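Local coordinates for protein Exo-arabinanase (Penicillium chrysogenum, PDB 3A72) that probably releases arabinobiose from the non-reducing ends of alpha-1,5-linked arabinan chains as an exo-acting glycoside hydrolase, at residues 166-180 with 192-206. Residues are numbered along the deposited sequence; the frame is centred on the assembly and turned at random.
Sequences SDQRDNATYGQTMVH and VVEDVTYPTYTDRPG. With AHR (alpha-L-arabinofuranose), chain B.
Glu194 keeps CG beside its backbone N and folds back at chi2 (-76°), which carries its carboxylate across to Thr177. There OG1, set between backbone N and carbonyl carbon (chi1 70°), donates to the syn lone pair of Glu194 OE1 at 3.0 Å, the two side chains meeting at about a right angle. Val179 CG1 packs against the same carboxylate, and a water donates to Glu194 OE2 (2.5 Å) and weakly to Asp167 OD2; Asp167 is salt-bridged to Arg169, while the nearby Asp170 carboxylate may raise the pKa of Glu194. On the other face of the hairpin, Met178 bends at its last torsion and lays CE alongside Val196, 3.5 Å from CB, while SD rests on Gly206. Val193 CB sits over one face of the His180 ring, whose NE2 is hydrogen-bonded to the carbonyl of Glu246. Between these layers Met178 O accepts from both Asp195 N (2.9 Å) and Val196 N (3.0 Å), a classic beta bulge. Further along, Tyr174 takes Thr197 CB off-centre on its ring, 4.0 Å from the centroid, and Gly175 N donates to Tyr201 O at 2.9 Å. Arg204, also hydrogen-bonded to Asn144, turns its guanidinium edge to the arabinofuranose, NH2 lying 3.0 Å from sugar O3. A bulged outer hairpin thus meets the first strand of the next four-stranded antiparallel sheet, as between neighbouring blades of a beta-propeller, with the glycan pocket at the junction.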
ATOM      1  N   SER A 166       9.582   3.660  -2.318  1.00  4.02           N
ATOM      2  CA  SER A 166      10.023   4.511  -3.392  1.00  3.94           C
ATOM      3  C   SER A 166      11.123   5.456  -2.899  1.00  4.01           C
ATOM      4  O   SER A 166      11.018   5.948  -1.764  1.00  4.76           O
ATOM      5  CB  SER A 166       8.876   5.321  -3.961  1.00  4.56           C
ATOM      6  OG  SER A 166       7.772   4.502  -4.299  1.00  5.25           O
ATOM      7  N   ASP A 167      12.127   5.714  -3.728  1.00  4.44           N
ATOM      8  CA  ASP A 167      13.330   6.390  -3.278  1.00  4.52           C
ATOM      9  C   ASP A 167      13.757   7.431  -4.279  1.00  4.18           C
ATOM     10  O   ASP A 167      13.988   7.087  -5.454  1.00  5.23           O
ATOM     11  CB  ASP A 167      14.428   5.356  -3.081  1.00  5.03           C
ATOM     12  CG  ASP A 167      15.656   5.821  -2.373  1.00  5.90           C
ATOM     13  OD1 ASP A 167      15.695   7.013  -1.958  1.00  5.85           O
ATOM     14  OD2 ASP A 167      16.582   5.005  -2.178  1.00  7.97           O
ATOM     15  N   GLN A 168      13.911   8.679  -3.877  1.00  4.58           N
ATOM     16  CA  GLN A 168      14.464   9.715  -4.693  1.00  4.37           C
ATOM     17  C   GLN A 168      15.908  10.085  -4.305  1.00  4.81           C
ATOM     18  O   GLN A 168      16.475  11.032  -4.879  1.00  5.73           O
ATOM     19  CB  GLN A 168      13.597  10.979  -4.670  1.00  4.76           C
ATOM     20  CG  GLN A 168      12.246  10.783  -5.380  1.00  4.96           C
ATOM     21  CD  GLN A 168      11.492  12.058  -5.572  1.00  5.02           C
ATOM     22  OE1 GLN A 168      12.084  13.143  -5.982  1.00  8.22           O
ATOM     23  NE2 GLN A 168      10.254  12.052  -5.437  1.00  3.71           N
ATOM     24  N   ARG A 169      16.530   9.361  -3.380  1.00  5.01           N
ATOM     25  CA  ARG A 169      17.822   9.791  -2.886  1.00  5.56           C
ATOM     26  C   ARG A 169      18.956   9.644  -3.913  1.00  7.27           C
ATOM     27  O   ARG A 169      19.949  10.366  -3.818  1.00  9.62           O
ATOM     28  CB  ARG A 169      18.184   9.070  -1.587  1.00  5.50           C
ATOM     29  CG  ARG A 169      17.341   9.461  -0.426  1.00  5.63           C
ATOM     30  CD  ARG A 169      17.461   8.599   0.814  1.00  6.21           C
ATOM     31  NE  ARG A 169      17.118   7.224   0.464  1.00  5.82           N
ATOM     32  CZ  ARG A 169      17.139   6.212   1.301  1.00  6.05           C
ATOM     33  NH1 ARG A 169      17.365   6.351   2.588  1.00  6.96           N
ATOM     34  NH2 ARG A 169      16.960   5.044   0.755  1.00  6.41           N
ATOM     35  N   ASP A 170      18.827   8.748  -4.887  1.00  7.37           N
ATOM     36  CA  ASP A 170      19.874   8.665  -5.929  1.00  9.78           C
ATOM     37  C   ASP A 170      19.579   9.644  -7.071  1.00 10.01           C
ATOM     38  O   ASP A 170      19.448   9.274  -8.236  1.00 10.76           O
ATOM     39  CB  ASP A 170      19.996   7.259  -6.406  1.00 12.03           C
ATOM     40  CG  ASP A 170      21.283   6.891  -7.169  1.00 16.92           C
ATOM     41  OD1 ASP A 170      22.141   7.797  -7.220  1.00 24.72           O
ATOM     42  OD2 ASP A 170      21.289   5.688  -7.624  1.00 25.21           O
ATOM     43  N   ASN A 171      19.506  10.921  -6.689  1.00 12.15           N
ATOM     44  CA  ASN A 171      18.952  11.980  -7.550  1.00 13.40           C
ATOM     45  C   ASN A 171      19.930  12.374  -8.643  1.00 14.25           C
ATOM     46  O   ASN A 171      19.618  13.001  -9.607  1.00 19.43           O
ATOM     47  CB  ASN A 171      18.549  13.186  -6.694  1.00 12.87           C
ATOM     48  CG  ASN A 171      19.650  13.780  -5.859  1.00 14.04           C
ATOM     49  OD1 ASN A 171      20.632  13.218  -5.410  1.00 17.38           O
ATOM     50  ND2 ASN A 171      19.519  15.046  -5.505  1.00 23.05           N
ATOM     51  N   ALA A 172      21.200  12.020  -8.506  1.00 16.48           N
ATOM     52  CA  ALA A 172      22.089  12.367  -9.630  1.00 19.52           C
ATOM     53  C   ALA A 172      21.801  11.516 -10.846  1.00 14.91           C
ATOM     54  O   ALA A 172      22.193  11.910 -11.948  1.00 20.79           O
ATOM     55  CB  ALA A 172      23.528  12.181  -9.231  1.00 37.24           C
ATOM     56  N   THR A 173      21.124  10.362 -10.689  1.00 11.39           N
ATOM     57  CA  THR A 173      21.007   9.469 -11.745  1.00 11.71           C
ATOM     58  C   THR A 173      19.553   9.173 -12.158  1.00  9.32           C
ATOM     59  O   THR A 173      19.299   8.898 -13.333  1.00 11.19           O
ATOM     60  CB  THR A 173      21.685   8.176 -11.269  1.00 14.93           C
ATOM     61  OG1 THR A 173      23.028   8.514 -10.838  1.00 22.02           O
ATOM     62  CG2 THR A 173      21.704   7.212 -12.447  1.00 15.71           C
ATOM     63  N   TYR A 174      18.630   9.224 -11.239  1.00  7.86           N
ATOM     64  CA  TYR A 174      17.238   8.833 -11.462  1.00  7.67           C
ATOM     65  C   TYR A 174      16.311   9.880 -10.890  1.00  7.21           C
ATOM     66  O   TYR A 174      16.563  10.425  -9.834  1.00  8.45           O
ATOM     67  CB  TYR A 174      16.949   7.503 -10.753  1.00  7.29           C
ATOM     68  CG  TYR A 174      17.908   6.396 -11.127  1.00  7.07           C
ATOM     69  CD1 TYR A 174      17.850   5.773 -12.331  1.00  8.14           C
ATOM     70  CD2 TYR A 174      18.888   6.001 -10.205  1.00  8.72           C
ATOM     71  CE1 TYR A 174      18.713   4.753 -12.718  1.00  9.54           C
ATOM     72  CE2 TYR A 174      19.773   4.977 -10.565  1.00  9.99           C
ATOM     73  CZ  TYR A 174      19.665   4.367 -11.814  1.00 10.19           C
ATOM     74  OH  TYR A 174      20.588   3.379 -12.111  1.00 13.27           O
ATOM     75  N   GLY A 175      15.166  10.139 -11.537  1.00  6.81           N
ATOM     76  CA  GLY A 175      14.133  10.920 -10.924  1.00  7.40           C
ATOM     77  C   GLY A 175      13.606  10.245  -9.670  1.00  6.12           C
ATOM     78  O   GLY A 175      13.407  10.876  -8.620  1.00  6.91           O
ATOM     79  N   GLN A 176      13.293   8.948  -9.783  1.00  5.51           N
ATOM     80  CA  GLN A 176      12.862   8.110  -8.671  1.00  4.66           C
ATOM     81  C   GLN A 176      13.213   6.670  -9.011  1.00  4.67           C
ATOM     82  O   GLN A 176      13.185   6.291 -10.182  1.00  5.29           O
ATOM     83  CB  GLN A 176      11.387   8.293  -8.344  1.00  4.78           C
ATOM     84  CG  GLN A 176      10.928   7.601  -7.067  1.00  4.67           C
ATOM     85  CD  GLN A 176       9.496   7.932  -6.729  1.00  4.29           C
ATOM     86  OE1 GLN A 176       8.558   7.246  -7.298  1.00  6.85           O
ATOM     87  NE2 GLN A 176       9.266   8.854  -5.907  1.00  3.17           N
ATOM     88  N   THR A 177      13.458   5.865  -7.989  1.00  4.71           N
ATOM     89  CA  THR A 177      13.587   4.415  -8.090  1.00  4.65           C
ATOM     90  C   THR A 177      12.679   3.762  -7.096  1.00  4.55           C
ATOM     91  O   THR A 177      12.057   4.425  -6.245  1.00  4.90           O
ATOM     92  CB  THR A 177      15.041   3.951  -7.848  1.00  5.45           C
ATOM     93  OG1 THR A 177      15.318   4.162  -6.474  1.00  6.18           O
ATOM     94  CG2 THR A 177      16.001   4.698  -8.763  1.00  6.34           C
ATOM     95  N   MET A 178      12.610   2.420  -7.108  1.00  4.42           N
ATOM     96  CA  MET A 178      12.051   1.697  -5.976  1.00  4.03           C
ATOM     97  C   MET A 178      13.117   0.722  -5.465  1.00  4.21           C
ATOM     98  O   MET A 178      13.915   0.156  -6.253  1.00  4.98           O
ATOM     99  CB  MET A 178      10.782   0.950  -6.316  1.00  4.70           C
ATOM    100  CG  MET A 178       9.657   1.922  -6.704  1.00  5.31           C
ATOM    101  SD  MET A 178       8.169   1.106  -7.312  1.00  5.24           S
ATOM    102  CE  MET A 178       8.864   0.270  -8.719  1.00  5.54           C
ATOM    103  N   VAL A 179      13.144   0.554  -4.184  1.00  4.23           N
ATOM    104  CA  VAL A 179      14.185  -0.135  -3.419  1.00  4.31           C
ATOM    105  C   VAL A 179      13.573  -0.965  -2.327  1.00  4.48           C
ATOM    106  O   VAL A 179      12.361  -0.879  -2.023  1.00  4.58           O
ATOM    107  CB  VAL A 179      15.176   0.895  -2.817  1.00  4.62           C
ATOM    108  CG1 VAL A 179      15.736   1.823  -3.881  1.00  5.55           C
ATOM    109  CG2 VAL A 179      14.534   1.673  -1.711  1.00  4.95           C
ATOM    110  N   HIS A 180      14.427  -1.703  -1.612  1.00  4.36           N
ATOM    111  CA  HIS A 180      14.001  -2.289  -0.358  1.00  4.81           C
ATOM    112  C   HIS A 180      15.181  -2.355   0.617  1.00  4.97           C
ATOM    113  O   HIS A 180      16.349  -2.275   0.226  1.00  5.44           O
ATOM    114  CB  HIS A 180      13.346  -3.712  -0.487  1.00  5.38           C
ATOM    115  CG  HIS A 180      14.319  -4.744  -0.924  1.00  5.26           C
ATOM    116  ND1 HIS A 180      15.177  -5.525  -0.222  1.00  7.62           N
ATOM    117  CD2 HIS A 180      14.460  -5.105  -2.214  1.00  4.24           C
ATOM    118  CE1 HIS A 180      15.843  -6.332  -1.106  1.00  4.59           C
ATOM    119  NE2 HIS A 180      15.396  -6.065  -2.335  1.00  8.50           N
ATOM    120  N   VAL A 192      20.375  -0.459   1.426  1.00  6.47           N
ATOM    121  CA  VAL A 192      19.410  -0.228   0.368  1.00  5.75           C
ATOM    122  C   VAL A 192      19.739  -1.075  -0.850  1.00  5.86           C
ATOM    123  O   VAL A 192      20.854  -1.017  -1.379  1.00  9.16           O
ATOM    124  CB  VAL A 192      19.373   1.295  -0.003  1.00  6.12           C
ATOM    125  CG1 VAL A 192      18.410   1.537  -1.137  1.00  9.13           C
ATOM    126  CG2 VAL A 192      19.007   2.076   1.262  1.00  8.31           C
ATOM    127  N   VAL A 193      18.780  -1.808  -1.354  1.00  5.50           N
ATOM    128  CA  VAL A 193      18.861  -2.624  -2.571  1.00  5.50           C
ATOM    129  C   VAL A 193      17.977  -2.003  -3.625  1.00  5.15           C
ATOM    130  O   VAL A 193      16.780  -1.836  -3.406  1.00  5.57           O
ATOM    131  CB  VAL A 193      18.457  -4.078  -2.283  1.00  5.95           C
ATOM    132  CG1 VAL A 193      18.500  -4.901  -3.559  1.00  7.62           C
ATOM    133  CG2 VAL A 193      19.370  -4.667  -1.249  1.00  8.39           C
ATOM    134  N   GLU A 194      18.553  -1.651  -4.777  1.00  6.02           N
ATOM    135  CA  GLU A 194      17.751  -1.117  -5.878  1.00  6.25           C
ATOM    136  C   GLU A 194      16.961  -2.215  -6.560  1.00  6.47           C
ATOM    137  O   GLU A 194      17.520  -3.228  -6.979  1.00 10.64           O
ATOM    138  CB  GLU A 194      18.660  -0.427  -6.897  1.00  9.03           C
ATOM    139  CG  GLU A 194      19.464   0.697  -6.305  1.00 10.78           C
ATOM    140  CD  GLU A 194      18.650   1.916  -6.067  1.00 11.85           C
ATOM    141  OE1 GLU A 194      17.558   2.181  -6.590  1.00 11.84           O
ATOM    142  OE2 GLU A 194      19.217   2.800  -5.361  1.00 26.22           O
ATOM    143  N   ASP A 195      15.678  -2.052  -6.658  1.00  5.45           N
ATOM    144  CA  ASP A 195      14.794  -3.028  -7.290  1.00  5.59           C
ATOM    145  C   ASP A 195      14.386  -2.615  -8.708  1.00  6.27           C
ATOM    146  O   ASP A 195      14.442  -3.438  -9.620  1.00  8.12           O
ATOM    147  CB  ASP A 195      13.567  -3.227  -6.396  1.00  5.98           C
ATOM    148  CG  ASP A 195      13.858  -4.011  -5.168  1.00  5.94           C
ATOM    149  OD1 ASP A 195      14.805  -4.841  -5.166  1.00  7.08           O
ATOM    150  OD2 ASP A 195      13.093  -3.829  -4.161  1.00  6.49           O
ATOM    151  N   VAL A 196      13.921  -1.372  -8.848  1.00  5.26           N
ATOM    152  CA  VAL A 196      13.436  -0.903 -10.125  1.00  5.36           C
ATOM    153  C   VAL A 196      14.116   0.444 -10.428  1.00  5.28           C
ATOM    154  O   VAL A 196      13.881   1.437  -9.714  1.00  5.52           O
ATOM    155  CB  VAL A 196      11.912  -0.785 -10.191  1.00  5.29           C
ATOM    156  CG1 VAL A 196      11.498  -0.212 -11.545  1.00  6.03           C
ATOM    157  CG2 VAL A 196      11.250  -2.125  -9.936  1.00  5.97           C
ATOM    158  N   THR A 197      14.958   0.445 -11.449  1.00  5.62           N
ATOM    159  CA  THR A 197      15.614   1.625 -11.977  1.00  5.99           C
ATOM    160  C   THR A 197      15.490   1.618 -13.486  1.00  6.24           C
ATOM    161  O   THR A 197      15.458   0.541 -14.102  1.00  7.30           O
ATOM    162  CB  THR A 197      17.096   1.715 -11.589  1.00  7.91           C
ATOM    163  OG1 THR A 197      17.824   0.760 -12.302  1.00 14.42           O
ATOM    164  CG2 THR A 197      17.335   1.468 -10.097  1.00  7.75           C
ATOM    165  N   TYR A 198      15.467   2.809 -14.062  1.00  6.46           N
ATOM    166  CA  TYR A 198      15.402   2.975 -15.546  1.00  6.73           C
ATOM    167  C   TYR A 198      16.444   3.986 -15.983  1.00  7.51           C
ATOM    168  O   TYR A 198      16.791   4.923 -15.254  1.00  8.62           O
ATOM    169  CB  TYR A 198      13.968   3.413 -15.977  1.00  7.04           C
ATOM    170  CG  TYR A 198      12.983   2.293 -15.842  1.00  6.57           C
ATOM    171  CD1 TYR A 198      12.989   1.242 -16.758  1.00  8.24           C
ATOM    172  CD2 TYR A 198      12.053   2.202 -14.820  1.00  6.76           C
ATOM    173  CE1 TYR A 198      12.124   0.179 -16.653  1.00  6.96           C
ATOM    174  CE2 TYR A 198      11.192   1.157 -14.713  1.00  5.89           C
ATOM    175  CZ  TYR A 198      11.209   0.156 -15.641  1.00  6.03           C
ATOM    176  OH  TYR A 198      10.330  -0.892 -15.492  1.00  6.58           O
ATOM    177  N   PRO A 199      16.924   3.817 -17.224  1.00  7.95           N
ATOM    178  CA  PRO A 199      18.016   4.668 -17.706  1.00  9.60           C
ATOM    179  C   PRO A 199      17.637   6.005 -18.241  1.00  9.16           C
ATOM    180  O   PRO A 199      18.520   6.721 -18.686  1.00 15.01           O
ATOM    181  CB  PRO A 199      18.612   3.786 -18.819  1.00 10.52           C
ATOM    182  CG  PRO A 199      17.430   3.008 -19.336  1.00 11.16           C
ATOM    183  CD  PRO A 199      16.642   2.683 -18.119  1.00  9.14           C
ATOM    184  N   THR A 200      16.353   6.384 -18.239  1.00  8.13           N
ATOM    185  CA  THR A 200      15.932   7.720 -18.578  1.00  7.69           C
ATOM    186  C   THR A 200      15.670   8.497 -17.322  1.00  7.61           C
ATOM    187  O   THR A 200      14.860   8.059 -16.493  1.00  7.47           O
ATOM    188  CB  THR A 200      14.675   7.675 -19.426  1.00  8.27           C
ATOM    189  OG1 THR A 200      14.874   6.812 -20.534  1.00  9.57           O
ATOM    190  CG2 THR A 200      14.287   9.055 -19.934  1.00 10.60           C
ATOM    191  N   TYR A 201      16.341   9.648 -17.126  1.00  7.90           N
ATOM    192  CA  TYR A 201      16.248  10.374 -15.868  1.00  7.82           C
ATOM    193  C   TYR A 201      14.823  10.707 -15.443  1.00  7.44           C
ATOM    194  O   TYR A 201      14.465  10.614 -14.269  1.00  7.70           O
ATOM    195  CB  TYR A 201      17.120  11.650 -15.973  1.00  9.22           C
ATOM    196  CG  TYR A 201      17.013  12.482 -14.673  1.00  9.41           C
ATOM    197  CD1 TYR A 201      17.755  12.100 -13.568  1.00 11.43           C
ATOM    198  CD2 TYR A 201      16.144  13.581 -14.609  1.00 11.36           C
ATOM    199  CE1 TYR A 201      17.635  12.845 -12.398  1.00 13.06           C
ATOM    200  CE2 TYR A 201      16.036  14.299 -13.428  1.00 13.84           C
ATOM    201  CZ  TYR A 201      16.783  13.936 -12.340  1.00 15.35           C
ATOM    202  OH  TYR A 201      16.669  14.658 -11.161  1.00 19.55           O
ATOM    203  N   THR A 202      14.002  11.130 -16.393  1.00  7.79           N
ATOM    204  CA  THR A 202      12.657  11.543 -16.104  1.00  7.31           C
ATOM    205  C   THR A 202      11.709  10.384 -15.784  1.00  6.51           C
ATOM    206  O   THR A 202      10.562  10.666 -15.377  1.00  7.33           O
ATOM    207  CB  THR A 202      12.060  12.408 -17.229  1.00  8.54           C
ATOM    208  OG1 THR A 202      12.163  11.670 -18.441  1.00  9.19           O
ATOM    209  CG2 THR A 202      12.797  13.749 -17.368  1.00 11.02           C
ATOM    210  N   ASP A 203      12.144   9.149 -15.923  1.00  6.46           N
ATOM    211  CA  ASP A 203      11.308   8.022 -15.464  1.00  5.78           C
ATOM    212  C   ASP A 203      11.188   8.066 -13.931  1.00  5.46           C
ATOM    213  O   ASP A 203      12.167   8.282 -13.204  1.00  5.86           O
ATOM    214  CB  ASP A 203      11.880   6.708 -15.913  1.00  5.86           C
ATOM    215  CG  ASP A 203      11.716   6.395 -17.382  1.00  6.24           C
ATOM    216  OD1 ASP A 203      11.190   7.242 -18.127  1.00  7.02           O
ATOM    217  OD2 ASP A 203      12.114   5.247 -17.767  1.00  7.07           O
ATOM    218  N   ARG A 204       9.974   7.795 -13.473  1.00  5.49           N
ATOM    219  CA  ARG A 204       9.647   7.769 -12.044  1.00  5.00           C
ATOM    220  C   ARG A 204       8.757   6.545 -11.789  1.00  4.77           C
ATOM    221  O   ARG A 204       7.541   6.643 -11.571  1.00  5.22           O
ATOM    222  CB  ARG A 204       8.943   9.082 -11.576  1.00  5.49           C
ATOM    223  CG  ARG A 204       9.866  10.281 -11.695  1.00  5.46           C
ATOM    224  CD  ARG A 204       9.109  11.616 -11.387  1.00  5.98           C
ATOM    225  NE  ARG A 204       8.558  11.584 -10.059  1.00  5.57           N
ATOM    226  CZ  ARG A 204       9.202  11.817  -8.944  1.00  5.42           C
ATOM    227  NH1 ARG A 204      10.426  12.298  -8.941  1.00  6.00           N
ATOM    228  NH2 ARG A 204       8.581  11.585  -7.816  1.00  6.13           N
ATOM    229  N   PRO A 205       9.349   5.340 -11.768  1.00  4.75           N
ATOM    230  CA  PRO A 205       8.626   4.190 -11.234  1.00  4.71           C
ATOM    231  C   PRO A 205       8.340   4.457  -9.761  1.00  4.30           C
ATOM    232  O   PRO A 205       9.191   5.049  -9.047  1.00  4.94           O
ATOM    233  CB  PRO A 205       9.608   3.048 -11.464  1.00  5.22           C
ATOM    234  CG  PRO A 205      10.962   3.696 -11.316  1.00  5.28           C
ATOM    235  CD  PRO A 205      10.789   5.020 -12.030  1.00  5.31           C
ATOM    236  N   GLY A 206       7.194   4.018  -9.263  1.00  4.19           N
ATOM    237  CA  GLY A 206       6.818   4.261  -7.876  1.00  4.47           C
ATOM    238  C   GLY A 206       5.733   3.333  -7.413  1.00  4.03           C
ATOM    239  O   GLY A 206       5.022   2.671  -8.166  1.00  4.35           O
TER
HETATM  240  O5  AHR B   1       3.365  12.091  -3.772  1.00  4.41           O
HETATM  241  C5  AHR B   1       4.451  11.109  -3.752  1.00  4.63           C
HETATM  242  C4  AHR B   1       4.567  10.511  -5.126  1.00  4.71           C
HETATM  243  O4  AHR B   1       3.406   9.703  -5.360  1.00  4.82           O
HETATM  244  C3  AHR B   1       5.761   9.574  -5.264  1.00  4.55           C
HETATM  245  O3  AHR B   1       6.916  10.320  -5.685  1.00  4.87           O
HETATM  246  C2  AHR B   1       5.269   8.581  -6.346  1.00  4.67           C
HETATM  247  O2  AHR B   1       5.790   7.264  -6.180  1.00  4.52           O
HETATM  248  C1  AHR B   1       3.746   8.634  -6.250  1.00  4.63           C
HETATM  249  O1  AHR B   1       3.169   9.016  -7.532  1.00  5.43           O
HETATM  250  O   HOH W   1      17.854   4.756  -4.684  1.00 22.38           O
HETATM  251  O   HOH W   2      18.345   7.247 -15.431  1.00 14.72           O
HETATM  252  O   HOH W   3      14.821   7.528 -13.604  1.00  6.92           O
HETATM  253  O   HOH W   4      14.353   4.991 -12.482  1.00  6.87           O
HETATM  254  O   HOH W   5      11.042  -2.114  -4.233  1.00  5.65           O